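Local structure of HK97 Family Phage Portal Protein (Corynebacterium diphtheriae, 3KDR) at residues Ala32-Val37 with Phe286-Leu291; Leu26-Val31 with Thr67-Leu72; Arg250-Val255 with Ala290-Ile295; Phe61-Ala66 with Ile90-Ile95; Val123-Gly128 with Glu260-Ala265. The protein probably forms, as a ring of twelve copies, the portal through which an HK97-type tailed phage packages and releases its DNA. All coordinates share one frame; numbering follows the deposited sequence.

Interaction 1: residues Ala32-Val37 with Phe286-Leu291; sequences ARTPLV and FDPAAL
Leu-36 and Phe-286 face each other as an antiparallel, non-hydrogen-bonded pair, and their side chains lie on the same face of the small sheet. CD2 of Leu-36 sits over the centre of the Phe-286 ring, 3.9 Å from the centroid and almost exactly on the ring normal, a clear CH-pi contact. The same ring receives Thr-34 O at its edge.

The polar tie across the contact is a backbone one: Asp-287 N gives its hydrogen to Pro-35 O at 2.9 Å. Phe-286 CA makes a CA-H...O approach to that carbonyl oxygen as well.

The remaining contacts are van der Waals packing. Pro-35 CD rests 3.6 Å from Ala-290 CB. A chi1 of -54° puts Thr-34 OG1 beside the backbone N, near Leu-291, and leaves CG2 opposite that N, lying against the Asp-287 carbonyl. Leu-291 CD2 lies against one face of the Arg-33 guanidinium, toward its rim, and 3.9 Å from Arg-33 CB. Separately, Thr-34 OG1 hydrogen-bonds to Thr-30 O at the helix end.

The Leu-36/Phe-286 pair belongs to the two-stranded antiparallel sheet of 36-38 and 284-286, with the exit from helix 18-33 on one arm and the entry to helix 289-294 on the other.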
# COMPACT_ATOMS: atom_id res chain seq x y z
N ALA C 32 32.38 -16.61 24.96
CA ALA C 32 32.91 -17.93 25.32
C ALA C 32 33.55 -18.65 24.16
O ALA C 32 34.53 -19.28 24.34
CB ALA C 32 31.87 -18.79 25.93
N ARG C 33 33.03 -18.53 22.96
CA ARG C 33 33.59 -19.31 21.87
C ARG C 33 34.82 -18.69 21.28
O ARG C 33 35.53 -19.30 20.48
CB ARG C 33 32.57 -19.46 20.76
CG ARG C 33 31.41 -20.26 21.17
CD ARG C 33 30.45 -20.40 20.04
NE ARG C 33 31.17 -20.65 18.81
CZ ARG C 33 30.73 -20.32 17.60
NH1 ARG C 33 29.52 -19.76 17.43
NH2 ARG C 33 31.49 -20.60 16.54
N THR C 34 35.10 -17.48 21.66
CA THR C 34 36.12 -16.77 20.96
C THR C 34 37.49 -16.98 21.63
O THR C 34 37.65 -16.73 22.81
CB THR C 34 35.78 -15.32 20.95
OG1 THR C 34 34.45 -15.18 20.42
CG2 THR C 34 36.78 -14.55 20.11
N PRO C 35 38.45 -17.45 20.87
CA PRO C 35 39.71 -17.77 21.44
C PRO C 35 40.46 -16.56 21.98
O PRO C 35 40.42 -15.50 21.38
CB PRO C 35 40.49 -18.37 20.26
CG PRO C 35 39.53 -18.88 19.40
CD PRO C 35 38.38 -17.92 19.48
N LEU C 36 41.16 -16.78 23.08
CA LEU C 36 42.09 -15.81 23.58
C LEU C 36 43.47 -16.14 22.98
O LEU C 36 43.86 -17.29 22.94
CB LEU C 36 42.14 -15.89 25.10
CG LEU C 36 41.20 -14.95 25.82
CD1 LEU C 36 41.30 -15.19 27.27
CD2 LEU C 36 41.56 -13.56 25.54
N VAL C 37 44.20 -15.12 22.56
CA VAL C 37 45.28 -15.32 21.65
C VAL C 37 46.45 -14.35 21.89
O VAL C 37 46.26 -13.20 22.33
CB VAL C 37 44.71 -15.18 20.26
CG1 VAL C 37 45.42 -14.13 19.48
CG2 VAL C 37 44.66 -16.56 19.61
N PHE C 286 41.36 -11.31 22.32
CA PHE C 286 40.38 -12.19 21.73
C PHE C 286 40.56 -12.17 20.19
O PHE C 286 40.98 -11.14 19.61
CB PHE C 286 38.96 -11.71 21.99
CG PHE C 286 38.46 -11.98 23.36
CD1 PHE C 286 37.90 -13.19 23.68
CD2 PHE C 286 38.52 -11.02 24.34
CE1 PHE C 286 37.43 -13.43 24.93
CE2 PHE C 286 38.04 -11.29 25.60
CZ PHE C 286 37.51 -12.49 25.87
N ASP C 287 40.23 -13.31 19.54
CA ASP C 287 40.35 -13.47 18.10
C ASP C 287 39.01 -13.80 17.47
O ASP C 287 38.76 -14.96 17.18
CB ASP C 287 41.31 -14.60 17.78
CG ASP C 287 41.79 -14.58 16.31
OD1 ASP C 287 41.64 -13.55 15.60
OD2 ASP C 287 42.37 -15.59 15.87
N PRO C 288 38.16 -12.78 17.26
CA PRO C 288 36.86 -12.91 16.59
C PRO C 288 36.97 -13.43 15.17
O PRO C 288 36.00 -13.94 14.66
CB PRO C 288 36.37 -11.47 16.51
CG PRO C 288 37.06 -10.78 17.56
CD PRO C 288 38.38 -11.41 17.75
N ALA C 289 38.13 -13.28 14.54
CA ALA C 289 38.35 -13.76 13.19
C ALA C 289 38.14 -15.25 13.21
O ALA C 289 37.65 -15.80 12.24
CB ALA C 289 39.75 -13.42 12.73
N ALA C 290 38.54 -15.89 14.31
CA ALA C 290 38.37 -17.33 14.52
C ALA C 290 36.93 -17.77 14.39
O ALA C 290 36.67 -18.89 13.90
CB ALA C 290 38.87 -17.75 15.91
N LEU C 291 36.01 -16.92 14.86
CA LEU C 291 34.61 -17.23 14.74
C LEU C 291 34.21 -17.27 13.29
O LEU C 291 33.42 -18.13 12.89
CB LEU C 291 33.75 -16.19 15.42
CG LEU C 291 33.86 -16.05 16.92
CD1 LEU C 291 33.26 -14.71 17.27
CD2 LEU C 291 33.23 -17.23 17.61

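Interaction 2: residues Leu26-Val31 with Thr67-Leu72; sequences LLSTTV and TADDLL
Ser-28 and Leu-72 take different first torsions, which bring OG and the leucine methyls into the gap between the helices. In Ser-28, OG stands beside the backbone N (chi1 -66°), which directs it at Asp-69 on helix 60-74. In Leu-72, CG is anti to the backbone N (chi1 -165°), which carries its two methyls back toward Leu-27 and Ser-28.

The polar link is a hydrogen bond: Ser-28 OG donates to Asp-69 OD1 at 2.7 Å. The hydroxyl comes to the anti side of that oxygen, somewhat out of the carboxylate plane. The other oxygen, OD2, forms a salt bridge with Arg-24, so the carboxylate is gripped at both ends and its rotation is fixed by helix 18-33. With every residue here buried, the serine and arginine together probably offset the cost of burying the carboxylate.

Around this bond the packing is apolar. Ala-68 CB comes 3.6 Å from Ser-28 OG, and its short side chain allows the CA atoms of Ser-28 and Ala-68 to approach to 5.3 Å. Val-31 CB flanks the same methyl at 4.3 Å. On the other flank Leu-27 CD1 meets Leu-72 CD1 at 3.8 Å, the two side chains crossing at about a right angle.

The segment axes pass 8.9 Å apart and run roughly antiparallel, at 141°. Helix 247-270 packs on both partners, through Leu-254 and Val-259 on one and Ile-266 on the other, while strand 76-83 lies against Thr-67 and Leu-71; Met-226 touches both Leu-27 and Leu-72.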
# COMPACT_ATOMS: atom_id res chain seq x y z
N LEU C 26 23.31 -14.89 22.65
CA LEU C 26 24.11 -14.27 21.61
C LEU C 26 25.34 -13.63 22.19
O LEU C 26 26.39 -13.76 21.64
CB LEU C 26 23.28 -13.23 20.85
CG LEU C 26 22.19 -13.76 19.91
CD1 LEU C 26 21.24 -12.67 19.53
CD2 LEU C 26 22.82 -14.39 18.67
N LEU C 27 25.22 -12.91 23.28
CA LEU C 27 26.39 -12.20 23.82
C LEU C 27 27.37 -13.13 24.51
O LEU C 27 28.53 -13.20 24.13
CB LEU C 27 25.97 -11.16 24.85
CG LEU C 27 25.22 -9.92 24.33
CD1 LEU C 27 24.65 -9.19 25.50
CD2 LEU C 27 26.08 -8.97 23.48
N SER C 28 26.92 -13.83 25.53
CA SER C 28 27.82 -14.64 26.32
C SER C 28 28.43 -15.83 25.61
O SER C 28 29.51 -16.23 25.96
CB SER C 28 27.11 -15.16 27.53
OG SER C 28 26.78 -14.08 28.37
N THR C 29 27.74 -16.45 24.67
CA THR C 29 28.27 -17.64 24.04
C THR C 29 29.28 -17.25 22.99
O THR C 29 30.24 -17.98 22.71
CB THR C 29 27.19 -18.46 23.40
OG1 THR C 29 26.52 -17.65 22.43
CG2 THR C 29 26.18 -18.88 24.48
N THR C 30 29.10 -16.08 22.42
CA THR C 30 30.07 -15.64 21.45
C THR C 30 31.39 -15.37 22.14
O THR C 30 32.40 -15.81 21.70
CB THR C 30 29.55 -14.41 20.77
OG1 THR C 30 28.27 -14.74 20.23
CG2 THR C 30 30.45 -13.95 19.67
N VAL C 31 31.33 -14.66 23.25
CA VAL C 31 32.50 -14.40 24.03
C VAL C 31 33.14 -15.70 24.35
O VAL C 31 34.30 -15.89 24.01
CB VAL C 31 32.19 -13.68 25.36
CG1 VAL C 31 33.41 -13.65 26.19
CG2 VAL C 31 31.69 -12.28 25.08
N THR C 67 31.64 -15.91 33.22
CA THR C 67 32.23 -14.59 33.40
C THR C 67 31.52 -13.53 32.60
O THR C 67 31.26 -12.44 33.07
CB THR C 67 33.70 -14.61 32.93
OG1 THR C 67 34.36 -15.72 33.57
CG2 THR C 67 34.41 -13.37 33.26
N ALA C 68 31.23 -13.85 31.36
CA ALA C 68 30.49 -12.94 30.53
C ALA C 68 29.16 -12.70 31.20
O ALA C 68 28.70 -11.61 31.29
CB ALA C 68 30.29 -13.54 29.17
N ASP C 69 28.57 -13.75 31.71
CA ASP C 69 27.31 -13.62 32.33
C ASP C 69 27.40 -12.76 33.54
O ASP C 69 26.59 -11.88 33.72
CB ASP C 69 26.85 -14.96 32.77
CG ASP C 69 26.00 -15.64 31.76
OD1 ASP C 69 25.78 -15.11 30.64
OD2 ASP C 69 25.52 -16.73 32.11
N ASP C 70 28.38 -13.03 34.39
CA ASP C 70 28.55 -12.25 35.60
C ASP C 70 28.65 -10.76 35.28
O ASP C 70 28.04 -9.90 35.90
CB ASP C 70 29.82 -12.68 36.30
CG ASP C 70 29.60 -13.68 37.41
OD1 ASP C 70 30.63 -14.07 38.02
OD2 ASP C 70 28.45 -14.07 37.68
N LEU C 71 29.44 -10.47 34.28
CA LEU C 71 29.70 -9.09 33.94
C LEU C 71 28.45 -8.43 33.48
O LEU C 71 28.17 -7.33 33.83
CB LEU C 71 30.73 -9.04 32.82
CG LEU C 71 32.16 -8.68 33.20
CD1 LEU C 71 32.45 -8.72 34.68
CD2 LEU C 71 33.04 -9.61 32.45
N LEU C 72 27.72 -9.11 32.64
CA LEU C 72 26.52 -8.57 32.03
C LEU C 72 25.43 -8.21 33.01
O LEU C 72 24.89 -7.13 32.95
CB LEU C 72 26.00 -9.67 31.17
CG LEU C 72 24.97 -9.45 30.10
CD1 LEU C 72 25.40 -8.39 29.13
CD2 LEU C 72 24.89 -10.78 29.40

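Interaction 3: residues Arg250-Val255 with Ala290-Ile295; sequences RMIELV and ALLDAI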
# COMPACT_ATOMS: atom_id res chain seq x y z
N ARG C 250 26.24 -10.84 9.88
CA ARG C 250 25.54 -10.79 11.12
C ARG C 250 26.52 -10.96 12.26
O ARG C 250 26.41 -10.27 13.27
CB ARG C 250 24.47 -11.87 11.20
CG ARG C 250 23.47 -11.83 10.06
CD ARG C 250 22.02 -12.08 10.49
NE ARG C 250 21.92 -13.03 11.60
CZ ARG C 250 20.96 -13.03 12.55
NH1 ARG C 250 20.99 -13.93 13.52
NH2 ARG C 250 19.99 -12.12 12.55
N MSE C 251 27.46 -11.87 12.12
CA MSE C 251 28.44 -12.08 13.17
C MSE C 251 29.32 -10.82 13.36
O MSE C 251 29.61 -10.44 14.50
CB MSE C 251 29.26 -13.36 12.91
CG MSE C 251 30.19 -13.80 14.02
SE MSE C 251 29.37 -13.95 15.74
CE MSE C 251 28.82 -15.78 15.67
N ILE C 252 29.72 -10.15 12.28
CA ILE C 252 30.56 -8.99 12.44
C ILE C 252 29.81 -7.89 13.19
O ILE C 252 30.32 -7.23 14.10
CB ILE C 252 31.06 -8.48 11.09
CG1 ILE C 252 32.15 -9.43 10.55
CG2 ILE C 252 31.63 -7.12 11.21
CD1 ILE C 252 32.19 -9.56 9.04
N GLU C 253 28.57 -7.71 12.81
CA GLU C 253 27.74 -6.73 13.44
C GLU C 253 27.60 -7.02 14.91
O GLU C 253 27.66 -6.13 15.75
CB GLU C 253 26.40 -6.85 12.79
CG GLU C 253 25.36 -6.05 13.41
CD GLU C 253 25.61 -4.56 13.22
OE1 GLU C 253 26.10 -4.16 12.10
OE2 GLU C 253 25.27 -3.79 14.20
N LEU C 254 27.36 -8.28 15.24
CA LEU C 254 27.12 -8.63 16.63
C LEU C 254 28.39 -8.37 17.44
O LEU C 254 28.38 -7.74 18.48
CB LEU C 254 26.73 -10.09 16.73
CG LEU C 254 26.40 -10.56 18.13
CD1 LEU C 254 25.29 -9.82 18.71
CD2 LEU C 254 26.06 -12.01 18.08
N VAL C 255 29.48 -8.87 16.93
CA VAL C 255 30.77 -8.64 17.53
C VAL C 255 31.10 -7.17 17.62
O VAL C 255 31.51 -6.71 18.69
CB VAL C 255 31.88 -9.31 16.70
CG1 VAL C 255 33.21 -8.94 17.22
CG2 VAL C 255 31.70 -10.85 16.69
N ALA C 290 38.54 -15.89 14.31
CA ALA C 290 38.37 -17.33 14.52
C ALA C 290 36.93 -17.77 14.39
O ALA C 290 36.67 -18.89 13.90
CB ALA C 290 38.87 -17.75 15.91
N LEU C 291 36.01 -16.92 14.86
CA LEU C 291 34.61 -17.23 14.74
C LEU C 291 34.21 -17.27 13.29
O LEU C 291 33.42 -18.13 12.89
CB LEU C 291 33.75 -16.19 15.42
CG LEU C 291 33.86 -16.05 16.92
CD1 LEU C 291 33.26 -14.71 17.27
CD2 LEU C 291 33.23 -17.23 17.61
N LEU C 292 34.72 -16.33 12.51
CA LEU C 292 34.40 -16.29 11.08
C LEU C 292 34.95 -17.47 10.26
O LEU C 292 34.32 -17.96 9.33
CB LEU C 292 34.89 -14.98 10.49
CG LEU C 292 33.85 -13.87 10.33
CD1 LEU C 292 32.89 -13.92 11.45
CD2 LEU C 292 34.53 -12.56 10.30
N ASP C 293 36.16 -17.90 10.60
CA ASP C 293 36.80 -19.04 9.95
C ASP C 293 36.04 -20.33 10.17
O ASP C 293 36.02 -21.17 9.28
CB ASP C 293 38.22 -19.22 10.47
CG ASP C 293 39.14 -18.04 10.09
OD1 ASP C 293 38.66 -17.08 9.41
OD2 ASP C 293 40.35 -18.07 10.47
N ALA C 294 35.43 -20.46 11.35
CA ALA C 294 34.63 -21.62 11.71
C ALA C 294 33.42 -21.74 10.81
O ALA C 294 32.96 -22.87 10.52
CB ALA C 294 34.19 -21.52 13.12
N ILE C 295 32.88 -20.60 10.35
CA ILE C 295 31.76 -20.62 9.41
C ILE C 295 32.22 -21.28 8.16
O ILE C 295 33.21 -20.82 7.58
CB ILE C 295 31.32 -19.26 8.97
CG1 ILE C 295 30.70 -18.49 10.13
CG2 ILE C 295 30.35 -19.41 7.85
CD1 ILE C 295 30.71 -16.98 9.92
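Leu-292 reaches across to helix 250-255 as a fork whose two prongs go to successive residues. Its CD1 lies against Met-251 CG at 3.7 Å, and its CD2 against Ile-252 CG1 at 3.9 Å. The fit differs on the two prongs: Leu-292 runs alongside Met-251, pointing the other way, but lies athwart Ile-252.

The second bump is the preceding residue, Leu-291. Its CD1 settles between two side chains on the same side of the facing helix, Met-251 SE at 4.2 Å and Val-255 CG2 at the same distance. Met-251, a selenomethionine in this model, therefore serves both leucines, with CG against Leu-292 and SE beside Leu-291. Its chain can do this because CG is anti to the backbone N (chi1 -172°), heading for the other helix, and the chain then bends at the next two torsions and drops SE toward Leu-291.

The segment axes are 10.7 Å apart and nearly antiparallel, at 161°. This spacing leaves room for the leucines to lie between Met-251, Ile-252 and Val-255 while the backbones stay apart. Thr-30 of helix 18-33 touches both Met-251 and Leu-291. Phe-257 of a second subunit adds to the cover of Met-251, while Ile-295 of a third subunit packs on Ile-252.

No hydrogen bond or charge pair spans the two segments. The contact therefore rests on dispersion and on the exclusion of water from apolar side chains; the fit is one of shape, with no polar pair across the segments to direct it.

Interaction 4: residues Phe61-Ala66 with Ile90-Ile95; sequences FHRMLA and IGAIHI. With SO4 (sulfate ion), chain I.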
# COMPACT_ATOMS: atom_id res chain seq x y z
N PHE C 61 35.80 -22.92 28.45
CA PHE C 61 34.61 -22.40 27.80
C PHE C 61 33.60 -21.99 28.85
O PHE C 61 33.08 -20.89 28.81
CB PHE C 61 33.99 -23.47 26.88
CG PHE C 61 32.65 -23.11 26.31
CD1 PHE C 61 32.55 -22.35 25.15
CD2 PHE C 61 31.46 -23.53 26.92
CE1 PHE C 61 31.32 -22.04 24.62
CE2 PHE C 61 30.22 -23.20 26.38
CZ PHE C 61 30.17 -22.46 25.23
N HIS C 62 33.32 -22.85 29.79
CA HIS C 62 32.34 -22.47 30.80
C HIS C 62 32.89 -21.36 31.69
O HIS C 62 32.16 -20.52 32.20
CB HIS C 62 31.81 -23.69 31.56
CG HIS C 62 31.21 -24.77 30.65
ND1 HIS C 62 29.89 -24.76 30.22
CD2 HIS C 62 31.78 -25.88 30.08
CE1 HIS C 62 29.67 -25.81 29.45
NE2 HIS C 62 30.80 -26.50 29.34
N ARG C 63 34.20 -21.26 31.81
CA ARG C 63 34.76 -20.22 32.64
C ARG C 63 34.47 -18.90 32.00
O ARG C 63 34.11 -17.96 32.66
CB ARG C 63 36.26 -20.45 32.82
CG ARG C 63 36.97 -19.27 33.46
CD ARG C 63 38.49 -19.36 33.45
NE ARG C 63 39.04 -19.46 32.11
CZ ARG C 63 40.27 -19.91 31.85
NH1 ARG C 63 41.09 -20.27 32.82
NH2 ARG C 63 40.70 -19.99 30.60
N MSE C 64 34.63 -18.82 30.70
CA MSE C 64 34.43 -17.56 30.07
C MSE C 64 32.96 -17.26 30.02
O MSE C 64 32.55 -16.14 30.15
CB MSE C 64 35.00 -17.58 28.65
CG MSE C 64 35.18 -16.17 28.03
SE MSE C 64 36.06 -14.92 29.21
CE MSE C 64 37.88 -15.35 28.74
N LEU C 65 32.17 -18.29 29.82
CA LEU C 65 30.77 -18.11 29.67
C LEU C 65 30.19 -17.53 30.96
O LEU C 65 29.40 -16.58 30.94
CB LEU C 65 30.13 -19.46 29.38
CG LEU C 65 28.62 -19.48 29.23
CD1 LEU C 65 28.29 -18.73 28.06
CD2 LEU C 65 28.11 -20.87 29.10
N ALA C 66 30.58 -18.13 32.09
CA ALA C 66 30.06 -17.71 33.36
C ALA C 66 30.45 -16.25 33.66
O ALA C 66 29.71 -15.49 34.32
CB ALA C 66 30.59 -18.61 34.43
N ILE C 90 48.97 -20.97 37.05
CA ILE C 90 48.94 -22.09 36.08
C ILE C 90 47.52 -22.53 35.68
O ILE C 90 47.37 -23.37 34.83
CB ILE C 90 49.73 -23.30 36.57
CG1 ILE C 90 49.13 -23.81 37.89
CG2 ILE C 90 51.24 -22.95 36.73
CD1 ILE C 90 49.56 -25.20 38.24
N GLY C 91 46.51 -21.97 36.31
CA GLY C 91 45.12 -22.22 35.95
C GLY C 91 44.21 -21.28 36.72
O GLY C 91 44.63 -20.70 37.72
N ALA C 92 42.98 -21.10 36.25
CA ALA C 92 42.10 -20.18 36.90
C ALA C 92 40.67 -20.66 36.72
O ALA C 92 40.29 -21.11 35.63
CB ALA C 92 42.27 -18.76 36.31
N ILE C 93 39.87 -20.58 37.77
CA ILE C 93 38.49 -20.91 37.63
C ILE C 93 37.60 -19.78 38.04
O ILE C 93 37.87 -19.08 38.99
CB ILE C 93 38.07 -22.17 38.48
CG1 ILE C 93 38.30 -21.94 39.96
CG2 ILE C 93 38.78 -23.39 38.01
CD1 ILE C 93 37.42 -22.85 40.83
N HIS C 94 36.49 -19.65 37.34
CA HIS C 94 35.46 -18.75 37.72
C HIS C 94 34.75 -19.25 38.91
O HIS C 94 34.43 -20.41 38.98
CB HIS C 94 34.44 -18.67 36.62
CG HIS C 94 33.18 -17.99 37.02
ND1 HIS C 94 32.11 -18.68 37.53
CD2 HIS C 94 32.81 -16.69 36.99
CE1 HIS C 94 31.14 -17.84 37.82
NE2 HIS C 94 31.54 -16.62 37.50
N ILE C 95 34.46 -18.36 39.84
CA ILE C 95 33.72 -18.72 41.05
C ILE C 95 32.50 -17.83 41.18
O ILE C 95 32.52 -16.67 40.75
CB ILE C 95 34.59 -18.51 42.28
CG1 ILE C 95 35.09 -17.05 42.35
CG2 ILE C 95 35.75 -19.38 42.21
CD1 ILE C 95 35.67 -16.66 43.65
S SO4 I . 30.24 -21.52 37.76
O1 SO4 I . 31.52 -20.94 37.32
O2 SO4 I . 29.60 -22.12 36.58
O3 SO4 I . 30.56 -22.55 38.77
O4 SO4 I . 29.35 -20.44 38.25
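NH1 of Arg-63 is gripped by several backbone carbonyls: it donates to Ala-92 O at 3.0 Å, and also to Phe-45 O, with a weak bond to Val-48 O. The bond to Ala-92 is moderately bent, with an N-H...O angle of 152°, and the carbonyl oxygen lies a little out of the guanidinium plane. The arginine gets there by running nearly straight from a CG anti to the backbone N (chi1 169°) and then bending at chi3. Its aliphatic part is used too, as CG passes 3.9 Å from His-94 N. Trp-79 adds a cation-pi contact.

His-94 is held from several directions. Ala-66 CB sits over the centre of the imidazole, 3.5 Å from the centroid, in a CH-pi contact. NE2 bonds to Asp-70 OD1 on helix 60-74, one turn beyond Ala-66. ND1 points at O1 of a sulfate ion, probably from the crystallisation liquor; the modelled separation is too short to trust in detail.

Strand 89-95 is an outermost strand of a three-stranded antiparallel sheet within this chain and pairs with strand 76-83. Helix 60-74 crosses it with segment axes 7.7 Å apart, an alpha/beta packing in which the arginine and histidine tie helix to sheet edge.

Interaction 5: residues Val123-Gly128 with Glu260-Ala265; sequences VGIHGG and EPLMSA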
# COMPACT_ATOMS: atom_id res chain seq x y z
N VAL C 123 36.00 -5.98 35.98
CA VAL C 123 34.97 -4.94 36.06
C VAL C 123 34.31 -4.76 34.70
O VAL C 123 34.99 -4.63 33.70
CB VAL C 123 35.58 -3.61 36.44
CG1 VAL C 123 34.60 -2.51 36.34
CG2 VAL C 123 36.18 -3.68 37.83
N GLY C 124 33.00 -4.72 34.65
CA GLY C 124 32.32 -4.80 33.38
C GLY C 124 32.28 -3.50 32.66
O GLY C 124 33.17 -2.72 32.80
N ILE C 125 31.21 -3.27 31.90
CA ILE C 125 31.01 -2.03 31.17
C ILE C 125 29.98 -1.11 31.83
O ILE C 125 29.86 0.06 31.45
CB ILE C 125 30.63 -2.32 29.75
CG1 ILE C 125 29.30 -3.07 29.69
CG2 ILE C 125 31.68 -3.17 29.12
CD1 ILE C 125 28.93 -3.53 28.30
N HIS C 126 29.29 -1.63 32.84
CA HIS C 126 28.35 -0.84 33.64
C HIS C 126 28.11 -1.60 34.92
O HIS C 126 28.89 -2.45 35.27
CB HIS C 126 27.05 -0.55 32.89
CG HIS C 126 26.46 -1.73 32.17
ND1 HIS C 126 26.20 -2.95 32.77
CD2 HIS C 126 26.07 -1.86 30.89
CE1 HIS C 126 25.69 -3.78 31.89
NE2 HIS C 126 25.59 -3.15 30.74
N GLY C 127 27.02 -1.36 35.61
CA GLY C 127 26.86 -1.94 36.92
C GLY C 127 26.05 -3.19 36.90
O GLY C 127 25.65 -3.71 37.94
N GLY C 128 25.73 -3.67 35.71
CA GLY C 128 24.94 -4.88 35.59
C GLY C 128 23.49 -4.60 35.31
O GLY C 128 22.87 -3.69 35.90
N GLU C 260 32.20 -6.67 21.55
CA GLU C 260 33.54 -6.12 21.72
C GLU C 260 33.69 -5.29 22.98
O GLU C 260 34.77 -5.21 23.53
CB GLU C 260 34.03 -5.32 20.52
CG GLU C 260 34.61 -6.20 19.42
CD GLU C 260 36.15 -6.48 19.52
OE1 GLU C 260 36.76 -6.26 20.61
OE2 GLU C 260 36.73 -6.96 18.48
N PRO C 261 32.61 -4.63 23.42
CA PRO C 261 32.82 -3.94 24.67
C PRO C 261 33.11 -4.89 25.82
O PRO C 261 33.96 -4.62 26.64
CB PRO C 261 31.52 -3.18 24.86
CG PRO C 261 30.72 -3.45 23.63
CD PRO C 261 31.59 -3.96 22.62
N LEU C 262 32.43 -6.01 25.88
CA LEU C 262 32.71 -6.95 26.94
C LEU C 262 34.04 -7.60 26.71
O LEU C 262 34.73 -7.90 27.62
CB LEU C 262 31.68 -8.06 26.96
CG LEU C 262 30.33 -7.59 27.43
CD1 LEU C 262 29.25 -8.57 26.90
CD2 LEU C 262 30.39 -7.50 28.93
N MSE C 263 34.38 -7.88 25.49
CA MSE C 263 35.63 -8.55 25.24
C MSE C 263 36.72 -7.60 25.59
O MSE C 263 37.70 -7.98 26.19
CB MSE C 263 35.75 -8.95 23.79
CG MSE C 263 34.79 -9.99 23.39
SE MSE C 263 35.03 -10.56 21.53
CE MSE C 263 35.76 -8.97 20.71
N SER C 264 36.50 -6.34 25.24
CA SER C 264 37.45 -5.28 25.53
C SER C 264 37.71 -5.12 27.00
O SER C 264 38.82 -4.87 27.40
CB SER C 264 36.98 -3.96 24.96
OG SER C 264 37.24 -3.92 23.56
N ALA C 265 36.68 -5.24 27.81
CA ALA C 265 36.81 -5.10 29.26
C ALA C 265 37.60 -6.25 29.87
O ALA C 265 38.38 -6.06 30.81
CB ALA C 265 35.43 -5.03 29.87
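Ile-125 pushes its side chain at three residues of helix 260-265, and its conformation decides which branch meets which. CG1 lies between the backbone N and the carbonyl carbon (chi1 63°), while CG2 stands beside the N and faces the helix. CG2 consequently meets Pro-261 O at 3.7 Å and reaches Pro-261 CB and Ala-265 CB, each at 4.3 Å. The other branch continues extended, with chi2 -174°, so that CD1 comes to 4.3 Å from Leu-262 CD2. Ala-265 CB also lies 3.9 Å from Val-123 O, at the end of strand 119-123.

CG1 of Ile-125 has a further role within its own loop, covering one face of the His-126 ring toward the rim. His-126 ND1 in turn accepts the N-H of Gly-128 at 3.1 Å, which pins the loop just where Gly-128 takes the N-cap position of helix 129-132. Outside the contact, Ile-125 O accepts a hydrogen bond from Arg-24 of a third subunit.

The helix carbonyl of Pro-261 is already bonded to Ala-265 N, so the isoleucine methyl beside it takes away no hydrogen bond. The contact rests on burial of the isoleucine and of Ala-265 CB, without polar bonds between the segments.

In the fold
Interactions 1 and 3 share Ala-290 and Leu-291 and have centres about 9 Å apart; Leu-291 CD1 also lies 3.8 Å from Thr-30 CG2 of interaction 2. Interactions 2 and 4 both use helix 60-74 and meet where Val-31 CG1 packs 3.6 Å from Met-64 CG; the sulfate beside His-94 in interaction 4 is probably a crystallisation ion. Helix 247-270 carries interactions 3 and 5, whose centres are about 19 Å apart, and its Met-263 packs against Phe-286 of interaction 1. Leu-71 touches Gly-124 and Leu-262, joining interactions 2 and 5. Interactions 3 and 4 stay separate, with nearest atoms about 9 Å apart. Each contact has at least one neighbouring subunit within reach.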